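Long-range contacts in putative hemin transport system, substrate-binding protein (Burkholderia cenocepacia J2315, PDB 5GIZ), which binds heme in the periplasm and probably hands it to a membrane transporter for uptake into the cell: residues A[169-174]-A[247-252]; A[208-213]-A[243-248]; A[239-244]-A[264-269]. All blocks are in the same frame, centred on the assembly; numbering follows the deposited sequence.

Contact 1 (A[169-174]-A[247-252])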
ATOM      1  N   ARG A 169       3.386   4.033 -12.842  1.00 15.93           N
ATOM      2  CA  ARG A 169       2.131   4.530 -12.242  1.00 17.34           C
ATOM      3  C   ARG A 169       1.571   3.520 -11.269  1.00 16.07           C
ATOM      4  O   ARG A 169       0.353   3.442 -11.049  1.00 17.08           O
ATOM      5  CB  ARG A 169       1.070   4.858 -13.283  1.00 20.11           C
ATOM      6  CG  ARG A 169       1.451   5.983 -14.225  1.00 24.31           C
ATOM      7  CD  ARG A 169       0.187   6.269 -15.010  1.00 29.05           C
ATOM      8  NE  ARG A 169       0.317   7.285 -16.051  1.00 34.77           N
ATOM      9  CZ  ARG A 169      -0.376   8.420 -16.083  1.00 37.41           C
ATOM     10  NH1 ARG A 169      -1.260   8.726 -15.128  1.00 40.02           N
ATOM     11  NH2 ARG A 169      -0.180   9.256 -17.083  1.00 39.83           N
ATOM     12  N   THR A 170       2.469   2.762 -10.632  1.00 14.48           N
ATOM     13  CA  THR A 170       2.066   1.792  -9.598  1.00 13.60           C
ATOM     14  C   THR A 170       2.748   2.138  -8.261  1.00 12.26           C
ATOM     15  O   THR A 170       3.826   2.761  -8.191  1.00 11.44           O
ATOM     16  CB  THR A 170       2.408   0.346  -9.940  1.00 13.57           C
ATOM     17  OG1 THR A 170       3.834   0.239 -10.105  1.00 12.72           O
ATOM     18  CG2 THR A 170       1.715  -0.098 -11.171  1.00 14.64           C
ATOM     19  N   ALA A 171       2.151   1.619  -7.176  1.00 11.88           N
ATOM     20  CA  ALA A 171       2.748   1.741  -5.851  1.00 11.56           C
ATOM     21  C   ALA A 171       4.119   1.075  -5.855  1.00 11.23           C
ATOM     22  O   ALA A 171       5.070   1.593  -5.300  1.00 11.23           O
ATOM     23  CB  ALA A 171       1.845   1.068  -4.799  1.00 12.18           C
ATOM     24  N   ALA A 172       4.194  -0.135  -6.425  1.00 10.99           N
ATOM     25  CA  ALA A 172       5.442  -0.870  -6.447  1.00 11.00           C
ATOM     26  C   ALA A 172       6.573  -0.115  -7.168  1.00 10.92           C
ATOM     27  O   ALA A 172       7.699  -0.085  -6.694  1.00 10.70           O
ATOM     28  CB  ALA A 172       5.237  -2.234  -7.101  1.00 11.27           C
ATOM     29  N   ASP A 173       6.272   0.478  -8.323  1.00 10.69           N
ATOM     30  CA  ASP A 173       7.265   1.266  -9.062  1.00 11.23           C
ATOM     31  C   ASP A 173       7.834   2.389  -8.157  1.00 10.72           C
ATOM     32  O   ASP A 173       9.022   2.607  -8.059  1.00 10.67           O
ATOM     33  CB  ASP A 173       6.621   1.876 -10.310  1.00 12.05           C
ATOM     34  CG  ASP A 173       7.605   2.612 -11.160  1.00 13.12           C
ATOM     35  OD1 ASP A 173       8.264   1.971 -12.000  1.00 13.02           O
ATOM     36  OD2 ASP A 173       7.709   3.841 -10.963  1.00 15.12           O
ATOM     37  N   ALA A 174       6.943   3.086  -7.465  1.00 10.57           N
ATOM     38  CA  ALA A 174       7.345   4.171  -6.597  1.00 10.51           C
ATOM     39  C   ALA A 174       8.197   3.670  -5.434  1.00  9.94           C
ATOM     40  O   ALA A 174       9.207   4.241  -5.088  1.00  9.71           O
ATOM     41  CB  ALA A 174       6.127   4.908  -6.071  1.00 10.80           C
ATOM     42  N   PHE A 247       1.878  -3.157   4.080  1.00 11.04           N
ATOM     43  CA  PHE A 247       3.036  -2.421   4.547  1.00 11.21           C
ATOM     44  C   PHE A 247       3.841  -1.930   3.352  1.00 11.03           C
ATOM     45  O   PHE A 247       4.227  -0.768   3.293  1.00 10.59           O
ATOM     46  CB  PHE A 247       3.871  -3.373   5.422  1.00 11.68           C
ATOM     47  CG  PHE A 247       5.141  -2.808   6.004  1.00 12.69           C
ATOM     48  CD1 PHE A 247       5.246  -1.515   6.438  1.00 13.17           C
ATOM     49  CD2 PHE A 247       6.167  -3.643   6.255  1.00 15.25           C
ATOM     50  CE1 PHE A 247       6.378  -1.049   7.044  1.00 12.97           C
ATOM     51  CE2 PHE A 247       7.330  -3.166   6.848  1.00 15.19           C
ATOM     52  CZ  PHE A 247       7.435  -1.827   7.170  1.00 14.06           C
ATOM     53  N   LEU A 248       4.107  -2.807   2.394  1.00 10.75           N
ATOM     54  CA  LEU A 248       4.927  -2.427   1.236  1.00 11.15           C
ATOM     55  C   LEU A 248       4.232  -1.380   0.371  1.00 11.17           C
ATOM     56  O   LEU A 248       4.849  -0.374  -0.047  1.00 10.72           O
ATOM     57  CB  LEU A 248       5.218  -3.690   0.402  1.00 11.32           C
ATOM     58  CG  LEU A 248       5.980  -3.495  -0.902  1.00 12.12           C
ATOM     59  CD1 LEU A 248       7.341  -2.869  -0.726  1.00 11.91           C
ATOM     60  CD2 LEU A 248       6.065  -4.831  -1.646  1.00 12.03           C
ATOM     61  N   LEU A 249       2.956  -1.603   0.040  1.00 11.10           N
ATOM     62  CA  LEU A 249       2.296  -0.894  -1.074  1.00 11.83           C
ATOM     63  C   LEU A 249       1.287   0.150  -0.636  1.00 12.20           C
ATOM     64  O   LEU A 249       0.759   0.868  -1.501  1.00 12.33           O
ATOM     65  CB  LEU A 249       1.586  -1.891  -1.979  1.00 12.26           C
ATOM     66  CG  LEU A 249       2.448  -2.983  -2.627  1.00 13.29           C
ATOM     67  CD1 LEU A 249       1.555  -4.057  -3.243  1.00 13.89           C
ATOM     68  CD2 LEU A 249       3.436  -2.386  -3.614  1.00 13.87           C
ATOM     69  N   GLY A 250       0.976   0.225   0.658  1.00 11.69           N
ATOM     70  CA  GLY A 250      -0.176   0.994   1.102  1.00 11.80           C
ATOM     71  C   GLY A 250      -0.087   2.502   0.968  1.00 11.70           C
ATOM     72  O   GLY A 250      -1.153   3.157   0.880  1.00 12.30           O
ATOM     73  N   PHE A 251       1.129   3.057   0.987  1.00 10.95           N
ATOM     74  CA  PHE A 251       1.277   4.532   0.963  1.00 10.62           C
ATOM     75  C   PHE A 251       0.505   5.177   2.107  1.00 10.71           C
ATOM     76  O   PHE A 251      -0.418   5.973   1.898  1.00 11.41           O
ATOM     77  CB  PHE A 251       0.927   5.092  -0.446  1.00 10.87           C
ATOM     78  CG  PHE A 251       2.088   5.070  -1.320  1.00 10.68           C
ATOM     79  CD1 PHE A 251       2.407   3.931  -2.035  1.00 10.87           C
ATOM     80  CD2 PHE A 251       2.997   6.118  -1.311  1.00 10.93           C
ATOM     81  CE1 PHE A 251       3.535   3.863  -2.795  1.00 11.00           C
ATOM     82  CE2 PHE A 251       4.178   6.036  -2.034  1.00 11.03           C
ATOM     83  CZ  PHE A 251       4.453   4.909  -2.761  1.00 10.89           C
ATOM     84  N   GLY A 252       0.861   4.796   3.323  1.00 10.21           N
ATOM     85  CA  GLY A 252       0.328   5.365   4.520  1.00 10.45           C
ATOM     86  C   GLY A 252       1.371   5.887   5.502  1.00 10.36           C
ATOM     87  O   GLY A 252       2.530   6.143   5.124  1.00 10.07           O
TER
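Ala171 and Leu249 bring the two backbones together, their CA atoms 5.5 Å apart where the first turn of helix 171-178 meets the C-terminal part of helix 245-249. The methyl of Ala171 touches two partners: its CB lies 3.5 Å from the carbonyl O of Leu249 and 3.8 Å from CE1 of Phe251. Leu249 reaches over with one branch, CD2, which packs 3.9 Å from CB of Ala172 and comes slightly closer still to Ala172 N, 3.7 Å; CG anti to the carbonyl carbon (chi1 -59°) swings the branch that way. Phe251, which leaves the helix with positive phi (56°), turns its ring back against the first turn of helix 171-178. The ring edge at CE1 meets the carbonyl O of Ala171 in plane at 3.7 Å, and CZ meets CB of Ala174 obliquely. Thr170, the N-cap, accepts from Asp173 N through OG1 (3.0 Å), holding the start of that turn. Ala171 and Ala172 contact heme in heme-bound structures of this protein, so this packing probably lies behind part of the heme pocket. Phe154 of strand 151-159 touches both Ala172 and Leu249, while Met175 and Tyr178 of helix 171-178 continue the packing around Phe251.

Contact 2 (A[208-213]-A[243-248])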
ATOM      1  N   LEU A 208      10.862  -9.066  -6.184  1.00 10.25           N
ATOM      2  CA  LEU A 208      10.135  -8.569  -5.043  1.00 10.40           C
ATOM      3  C   LEU A 208       8.703  -9.057  -5.191  1.00 10.71           C
ATOM      4  O   LEU A 208       8.118  -9.009  -6.263  1.00 10.88           O
ATOM      5  CB  LEU A 208      10.137  -7.048  -5.058  1.00 10.37           C
ATOM      6  CG  LEU A 208       9.427  -6.303  -3.923  1.00 10.44           C
ATOM      7  CD1 LEU A 208      10.098  -6.618  -2.580  1.00 10.81           C
ATOM      8  CD2 LEU A 208       9.431  -4.796  -4.205  1.00 10.48           C
ATOM      9  N   ILE A 209       8.159  -9.522  -4.095  1.00 11.01           N
ATOM     10  CA  ILE A 209       6.799 -10.081  -4.074  1.00 11.74           C
ATOM     11  C   ILE A 209       6.201  -9.835  -2.703  1.00 12.19           C
ATOM     12  O   ILE A 209       6.906  -9.778  -1.682  1.00 11.87           O
ATOM     13  CB  ILE A 209       6.846 -11.582  -4.453  1.00 12.50           C
ATOM     14  CG1 ILE A 209       5.450 -12.147  -4.696  1.00 13.09           C
ATOM     15  CG2 ILE A 209       7.566 -12.383  -3.422  1.00 12.91           C
ATOM     16  CD1 ILE A 209       5.512 -13.534  -5.293  1.00 13.80           C
ATOM     17  N   SER A 210       4.886  -9.709  -2.625  1.00 12.29           N
ATOM     18  CA  SER A 210       4.279  -9.635  -1.318  1.00 12.68           C
ATOM     19  C   SER A 210       4.278 -11.022  -0.642  1.00 12.74           C
ATOM     20  O   SER A 210       4.329 -12.054  -1.310  1.00 12.89           O
ATOM     21  CB  SER A 210       2.870  -9.066  -1.346  1.00 13.78           C
ATOM     22  OG  SER A 210       1.999  -9.970  -2.005  1.00 15.27           O
ATOM     23  N   ASP A 211       4.164 -10.988   0.682  1.00 13.27           N
ATOM     24  CA  ASP A 211       3.991 -12.223   1.448  1.00 13.61           C
ATOM     25  C   ASP A 211       2.837 -13.020   0.889  1.00 14.06           C
ATOM     26  O   ASP A 211       2.968 -14.266   0.715  1.00 14.34           O
ATOM     27  CB  ASP A 211       3.694 -11.965   2.927  1.00 13.96           C
ATOM     28  CG  ASP A 211       4.820 -11.264   3.644  1.00 14.02           C
ATOM     29  OD1 ASP A 211       5.883 -11.076   3.014  1.00 15.40           O
ATOM     30  OD2 ASP A 211       4.623 -10.899   4.837  1.00 15.04           O
ATOM     31  N   GLU A 212       1.735 -12.335   0.587  1.00 14.86           N
ATOM     32  CA  GLU A 212       0.546 -12.995   0.066  1.00 15.87           C
ATOM     33  C   GLU A 212       0.788 -13.642  -1.290  1.00 16.17           C
ATOM     34  O   GLU A 212       0.381 -14.788  -1.540  1.00 16.31           O
ATOM     35  CB  GLU A 212      -0.601 -11.966  -0.038  1.00 15.93           C
ATOM     36  CG  GLU A 212      -1.036 -11.392   1.315  1.00 17.25           C
ATOM     37  CD  GLU A 212      -0.280 -10.173   1.829  1.00 17.70           C
ATOM     38  OE1 GLU A 212       0.854  -9.875   1.420  1.00 15.94           O
ATOM     39  OE2 GLU A 212      -0.833  -9.514   2.725  1.00 18.05           O
ATOM     40  N   GLY A 213       1.476 -12.926  -2.182  1.00 15.38           N
ATOM     41  CA  GLY A 213       1.802 -13.470  -3.491  1.00 14.76           C
ATOM     42  C   GLY A 213       2.740 -14.640  -3.405  1.00 14.55           C
ATOM     43  O   GLY A 213       2.646 -15.581  -4.201  1.00 14.06           O
ATOM     44  N   LEU A 243       7.691  -8.918   1.344  1.00 11.27           N
ATOM     45  CA  LEU A 243       7.205  -8.045   2.378  0.50 11.17           C
ATOM     46  C   LEU A 243       5.662  -8.104   2.360  1.00 11.62           C
ATOM     47  O   LEU A 243       5.046  -8.324   1.325  1.00 12.34           O
ATOM     48  CB  LEU A 243       7.774  -6.609   2.202  0.50 11.06           C
ATOM     49  CG  LEU A 243       7.602  -5.661   3.384  0.50 10.90           C
ATOM     50  CD1 LEU A 243       8.363  -6.126   4.605  0.50 10.81           C
ATOM     51  CD2 LEU A 243       8.092  -4.278   3.020  0.50 10.88           C
ATOM     52  N   ASP A 244       5.077  -7.852   3.494  1.00 12.75           N
ATOM     53  CA  ASP A 244       3.621  -7.761   3.593  1.00 13.18           C
ATOM     54  C   ASP A 244       3.031  -6.744   2.650  1.00 12.32           C
ATOM     55  O   ASP A 244       3.566  -5.645   2.554  1.00 11.63           O
ATOM     56  CB  ASP A 244       3.319  -7.388   5.036  1.00 15.12           C
ATOM     57  CG  ASP A 244       1.931  -7.051   5.277  1.00 16.33           C
ATOM     58  OD1 ASP A 244       1.084  -7.988   5.480  1.00 18.77           O
ATOM     59  OD2 ASP A 244       1.617  -5.874   5.313  1.00 13.73           O
ATOM     60  N   ALA A 245       1.966  -7.079   1.931  1.00 12.12           N
ATOM     61  CA  ALA A 245       1.463  -6.221   0.878  1.00 12.04           C
ATOM     62  C   ALA A 245       1.017  -4.845   1.401  1.00 11.45           C
ATOM     63  O   ALA A 245       1.324  -3.828   0.768  1.00 11.37           O
ATOM     64  CB  ALA A 245       0.261  -6.859   0.204  1.00 12.83           C
ATOM     65  N   LEU A 246       0.245  -4.787   2.474  1.00 11.06           N
ATOM     66  CA  LEU A 246      -0.231  -3.504   2.963  1.00 11.12           C
ATOM     67  C   LEU A 246       0.918  -2.588   3.393  1.00 10.76           C
ATOM     68  O   LEU A 246       0.964  -1.416   3.043  1.00 10.35           O
ATOM     69  CB  LEU A 246      -1.232  -3.657   4.082  1.00 11.67           C
ATOM     70  CG  LEU A 246      -1.695  -2.350   4.766  1.00 12.04           C
ATOM     71  CD1 LEU A 246      -2.425  -1.469   3.789  1.00 12.23           C
ATOM     72  CD2 LEU A 246      -2.587  -2.734   5.936  1.00 12.67           C
ATOM     73  N   PHE A 247       1.878  -3.157   4.080  1.00 11.04           N
ATOM     74  CA  PHE A 247       3.036  -2.421   4.547  1.00 11.21           C
ATOM     75  C   PHE A 247       3.841  -1.930   3.352  1.00 11.03           C
ATOM     76  O   PHE A 247       4.227  -0.768   3.293  1.00 10.59           O
ATOM     77  CB  PHE A 247       3.871  -3.373   5.422  1.00 11.68           C
ATOM     78  CG  PHE A 247       5.141  -2.808   6.004  1.00 12.69           C
ATOM     79  CD1 PHE A 247       5.246  -1.515   6.438  1.00 13.17           C
ATOM     80  CD2 PHE A 247       6.167  -3.643   6.255  1.00 15.25           C
ATOM     81  CE1 PHE A 247       6.378  -1.049   7.044  1.00 12.97           C
ATOM     82  CE2 PHE A 247       7.330  -3.166   6.848  1.00 15.19           C
ATOM     83  CZ  PHE A 247       7.435  -1.827   7.170  1.00 14.06           C
ATOM     84  N   LEU A 248       4.107  -2.807   2.394  1.00 10.75           N
ATOM     85  CA  LEU A 248       4.927  -2.427   1.236  1.00 11.15           C
ATOM     86  C   LEU A 248       4.232  -1.380   0.371  1.00 11.17           C
ATOM     87  O   LEU A 248       4.849  -0.374  -0.047  1.00 10.72           O
ATOM     88  CB  LEU A 248       5.218  -3.690   0.402  1.00 11.32           C
ATOM     89  CG  LEU A 248       5.980  -3.495  -0.902  1.00 12.12           C
ATOM     90  CD1 LEU A 248       7.341  -2.869  -0.726  1.00 11.91           C
ATOM     91  CD2 LEU A 248       6.065  -4.831  -1.646  1.00 12.03           C
TER
HETATM   92  O   HOH W   1       1.916 -10.651   5.741  1.00 26.95           O
HETATM   93  O   HOH W   2      -0.778  -7.153   3.952  1.00 13.59           O
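Leu243 is gripped through both its backbone polar groups: its N donates to Ile209 O (3.2 Å) in the carbonyl plane, and its O accepts from Asp211 N at 2.9 Å, the donor standing 59° out of the plane of that carbonyl. This is parallel strand pairing, with Ser210 bridged to Leu243, and it ends where both chains turn into helices. Glu212 reaches back across the junction, its chain bent at chi2 (87°), and OE1 accepts from Ala245 N on the syn side at 3.1 Å, so a side chain of one helix takes up a first-turn N-H of the other. Each helix also has its own N-cap: Ser210 OG receives Gly213 N, and Asp244 OD2 receives Phe247 N. The carboxylates of Asp211, Glu212 and Asp244 gather at this junction. Glu212 OE2 lies 3.7 Å from Asp244 OD1, a like-charge approach; water 2 donates to Glu212 OE2 and accepts from Leu246 N, and water 1 donates to Asp211 OD2 and Asp244 OD1. Farther in, the CB atoms of Ser210 and Ala245 pack at 3.8 Å, and Leu208 CD2 meets Leu248 CD2 at 4.2 Å. Strand 206-210 lies between strands 151-159 and 240-243, and Phe154 of the former and Leu262 of helix 255-269 extend the leucine packing.

Contact 3 (A[239-244]-A[264-269])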
ATOM      1  N   ARG A 239      17.544 -14.733  -5.829  1.00 12.83           N
ATOM      2  CA  ARG A 239      17.399 -13.483  -5.050  1.00 13.46           C
ATOM      3  C   ARG A 239      15.957 -12.965  -5.011  1.00 12.80           C
ATOM      4  O   ARG A 239      15.427 -12.454  -5.986  1.00 12.21           O
ATOM      5  CB  ARG A 239      18.295 -12.433  -5.657  1.00 14.55           C
ATOM      6  CG  ARG A 239      18.756 -11.380  -4.752  1.00 15.95           C
ATOM      7  CD  ARG A 239      19.768 -10.532  -5.510  1.00 16.53           C
ATOM      8  NE  ARG A 239      21.123 -11.046  -5.693  1.00 16.44           N
ATOM      9  CZ  ARG A 239      21.808 -11.042  -6.847  1.00 15.89           C
ATOM     10  NH1 ARG A 239      21.250 -10.670  -8.021  1.00 15.30           N
ATOM     11  NH2 ARG A 239      23.101 -11.428  -6.879  1.00 16.38           N
ATOM     12  N   VAL A 240      15.322 -13.246  -3.892  1.00 12.85           N
ATOM     13  CA  VAL A 240      13.918 -12.965  -3.643  1.00 12.31           C
ATOM     14  C   VAL A 240      13.795 -12.155  -2.380  1.00 11.87           C
ATOM     15  O   VAL A 240      14.432 -12.498  -1.364  1.00 11.60           O
ATOM     16  CB  VAL A 240      13.152 -14.309  -3.471  1.00 13.23           C
ATOM     17  CG1 VAL A 240      11.686 -14.091  -3.147  1.00 13.19           C
ATOM     18  CG2 VAL A 240      13.313 -15.161  -4.718  1.00 13.11           C
ATOM     19  N   VAL A 241      12.939 -11.122  -2.409  1.00 11.04           N
ATOM     20  CA  VAL A 241      12.567 -10.360  -1.222  1.00 11.04           C
ATOM     21  C   VAL A 241      11.052 -10.358  -1.104  1.00 11.04           C
ATOM     22  O   VAL A 241      10.356 -10.064  -2.075  1.00 10.69           O
ATOM     23  CB  VAL A 241      13.025  -8.900  -1.321  1.00 11.19           C
ATOM     24  CG1 VAL A 241      12.437  -8.053  -0.224  1.00 11.84           C
ATOM     25  CG2 VAL A 241      14.555  -8.879  -1.263  1.00 11.23           C
ATOM     26  N   SER A 242      10.560 -10.704   0.074  1.00 11.44           N
ATOM     27  CA  SER A 242       9.123 -10.603   0.362  1.00 11.75           C
ATOM     28  C   SER A 242       8.875  -9.525   1.402  1.00 11.66           C
ATOM     29  O   SER A 242       9.739  -9.275   2.248  1.00 12.11           O
ATOM     30  CB  SER A 242       8.564 -11.965   0.796  1.00 12.32           C
ATOM     31  OG  SER A 242       9.167 -12.452   1.961  1.00 13.36           O
ATOM     32  N   LEU A 243       7.691  -8.918   1.344  1.00 11.27           N
ATOM     33  CA  LEU A 243       7.205  -8.045   2.378  0.50 11.17           C
ATOM     34  C   LEU A 243       5.662  -8.104   2.360  1.00 11.62           C
ATOM     35  O   LEU A 243       5.046  -8.324   1.325  1.00 12.34           O
ATOM     36  CB  LEU A 243       7.774  -6.609   2.202  0.50 11.06           C
ATOM     37  CG  LEU A 243       7.602  -5.661   3.384  0.50 10.90           C
ATOM     38  CD1 LEU A 243       8.363  -6.126   4.605  0.50 10.81           C
ATOM     39  CD2 LEU A 243       8.092  -4.278   3.020  0.50 10.88           C
ATOM     40  N   ASP A 244       5.077  -7.852   3.494  1.00 12.75           N
ATOM     41  CA  ASP A 244       3.621  -7.761   3.593  1.00 13.18           C
ATOM     42  C   ASP A 244       3.031  -6.744   2.650  1.00 12.32           C
ATOM     43  O   ASP A 244       3.566  -5.645   2.554  1.00 11.63           O
ATOM     44  CB  ASP A 244       3.319  -7.388   5.036  1.00 15.12           C
ATOM     45  CG  ASP A 244       1.931  -7.051   5.277  1.00 16.33           C
ATOM     46  OD1 ASP A 244       1.084  -7.988   5.480  1.00 18.77           O
ATOM     47  OD2 ASP A 244       1.617  -5.874   5.313  1.00 13.73           O
ATOM     48  N   ARG A 264      16.667  -1.987   3.155  1.00 10.23           N
ATOM     49  CA  ARG A 264      17.471  -2.933   3.927  1.00 10.42           C
ATOM     50  C   ARG A 264      17.415  -4.289   3.257  1.00 10.06           C
ATOM     51  O   ARG A 264      18.436  -4.946   3.084  1.00  9.67           O
ATOM     52  CB  ARG A 264      16.945  -3.115   5.373  1.00 10.93           C
ATOM     53  CG  ARG A 264      17.666  -4.131   6.226  1.00 12.14           C
ATOM     54  CD  ARG A 264      16.952  -4.556   7.522  1.00 13.26           C
ATOM     55  NE  ARG A 264      16.921  -3.450   8.454  1.00 13.91           N
ATOM     56  CZ  ARG A 264      15.842  -2.783   8.800  1.00 15.06           C
ATOM     57  NH1 ARG A 264      14.659  -3.135   8.374  1.00 15.20           N
ATOM     58  NH2 ARG A 264      15.942  -1.762   9.656  1.00 16.03           N
ATOM     59  N   ARG A 265      16.217  -4.726   2.915  1.00 10.02           N
ATOM     60  CA  ARG A 265      16.048  -6.052   2.324  1.00 10.46           C
ATOM     61  C   ARG A 265      16.714  -6.233   0.968  1.00 10.43           C
ATOM     62  O   ARG A 265      17.371  -7.253   0.658  1.00 10.50           O
ATOM     63  CB  ARG A 265      14.585  -6.512   2.290  1.00 10.84           C
ATOM     64  CG  ARG A 265      13.967  -6.597   3.702  1.00 11.56           C
ATOM     65  CD  ARG A 265      12.601  -7.276   3.699  1.00 12.14           C
ATOM     66  NE  ARG A 265      12.132  -7.270   5.057  1.00 12.95           N
ATOM     67  CZ  ARG A 265      11.172  -8.040   5.548  1.00 13.82           C
ATOM     68  NH1 ARG A 265      10.513  -8.916   4.794  1.00 14.99           N
ATOM     69  NH2 ARG A 265      10.918  -7.954   6.803  1.00 13.49           N
ATOM     70  N   LEU A 266      16.639  -5.186   0.174  1.00 10.09           N
ATOM     71  CA  LEU A 266      17.286  -5.240  -1.139  1.00 10.06           C
ATOM     72  C   LEU A 266      18.809  -5.229  -0.923  1.00 10.09           C
ATOM     73  O   LEU A 266      19.544  -5.935  -1.642  1.00 10.43           O
ATOM     74  CB  LEU A 266      16.898  -4.031  -1.974  1.00 10.46           C
ATOM     75  CG  LEU A 266      15.466  -3.975  -2.480  1.00 10.56           C
ATOM     76  CD1 LEU A 266      15.260  -2.717  -3.275  1.00 10.94           C
ATOM     77  CD2 LEU A 266      15.124  -5.122  -3.410  1.00 11.03           C
ATOM     78  N   SER A 267      19.270  -4.445   0.044  1.00 10.04           N
ATOM     79  CA  SER A 267      20.688  -4.328   0.356  1.00 10.24           C
ATOM     80  C   SER A 267      21.275  -5.650   0.861  1.00  9.93           C
ATOM     81  O   SER A 267      22.398  -6.067   0.474  1.00 10.49           O
ATOM     82  CB  SER A 267      20.963  -3.210   1.346  1.00 10.57           C
ATOM     83  OG  SER A 267      20.585  -1.978   0.759  1.00 10.82           O
ATOM     84  N   ASP A 268      20.526  -6.335   1.740  1.00  9.89           N
ATOM     85  CA  ASP A 268      20.947  -7.642   2.206  1.00 10.13           C
ATOM     86  C   ASP A 268      20.985  -8.600   1.021  1.00  9.98           C
ATOM     87  O   ASP A 268      21.935  -9.405   0.857  1.00 10.62           O
ATOM     88  CB  ASP A 268      19.938  -8.159   3.250  1.00 10.26           C
ATOM     89  CG  ASP A 268      20.106  -7.558   4.664  1.00 10.73           C
ATOM     90  OD1 ASP A 268      21.054  -6.806   4.937  1.00 11.54           O
ATOM     91  OD2 ASP A 268      19.244  -7.904   5.507  1.00 10.67           O
ATOM     92  N   ALA A 269      19.940  -8.554   0.185  1.00  9.90           N
ATOM     93  CA  ALA A 269      19.848  -9.469  -0.922  1.00  9.74           C
ATOM     94  C   ALA A 269      21.001  -9.320  -1.917  1.00  9.92           C
ATOM     95  O   ALA A 269      21.416 -10.321  -2.502  1.00 10.86           O
ATOM     96  CB  ALA A 269      18.554  -9.319  -1.667  1.00  9.66           C
TER
HETATM   97  O   HOH W   3       8.139 -11.029   4.348  1.00 15.73           O
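Arg265 meets strand 240-243 along the length of its side chain, starting with CB, which lies 3.6 Å from CG1 of Val241. From CG to NE the chain runs extended (chi3 -179°), carrying the guanidinium to the far end of the strand, where NH1 donates to the carbonyl O of Ser242 at 2.7 Å, tilted 22° from the carbonyl plane. In the conformer of Leu243 given here, one of two, CD1 stands 3.5 Å above the centre of one guanidinium face, a contact that is doubtful for the other. Water 3, at the guanidinium edge, accepts from NH1 and is also hydrogen-bonded to Ser242 OG, adding a second link to this residue. Leu266, the next residue, has its CB pointing away from the strand, yet CD2 comes to 4.4 Å from Val241 CG2. Ala269 closes the row: its CB packs 4.0 Å from the same CG2 and 3.7 Å from CG of Arg239. Its carbonyl O receives a weak, bent bond from Arg239 NE (3.3 Å); Arg239 NH1 bonds instead to Asp205 O. Strand and helix run nearly antiparallel, 160° between their directions with axes 8.7 Å apart. Helix 255-269 thereby lies against the Val241 face of the strand, where Val206 and Leu208 of neighbouring strand 206-210 join the packing, while Val240 faces helix 220-225.

Overall arrangement
From the N terminus, helix 171-178 comes first and, in contact 1, pairs with segment 247-252, 73 residues on. Contact 2 begins later but ends on the same stretch as contact 1, closing a shorter loop that joins strand 206-210 and helix 211-217 to the turn between strand 240-243 and helix 245-249. Contact 3 starts on that strand and crosses contact 1 by running on to the C-terminal helix 255-269. Contacts 2 and 3 share Leu243 and Asp244, and contacts 1 and 2 share Phe247 and Leu248. Together they tie the mixed sheet to the heme-pocket helix 171-178 and to the C-terminal helix.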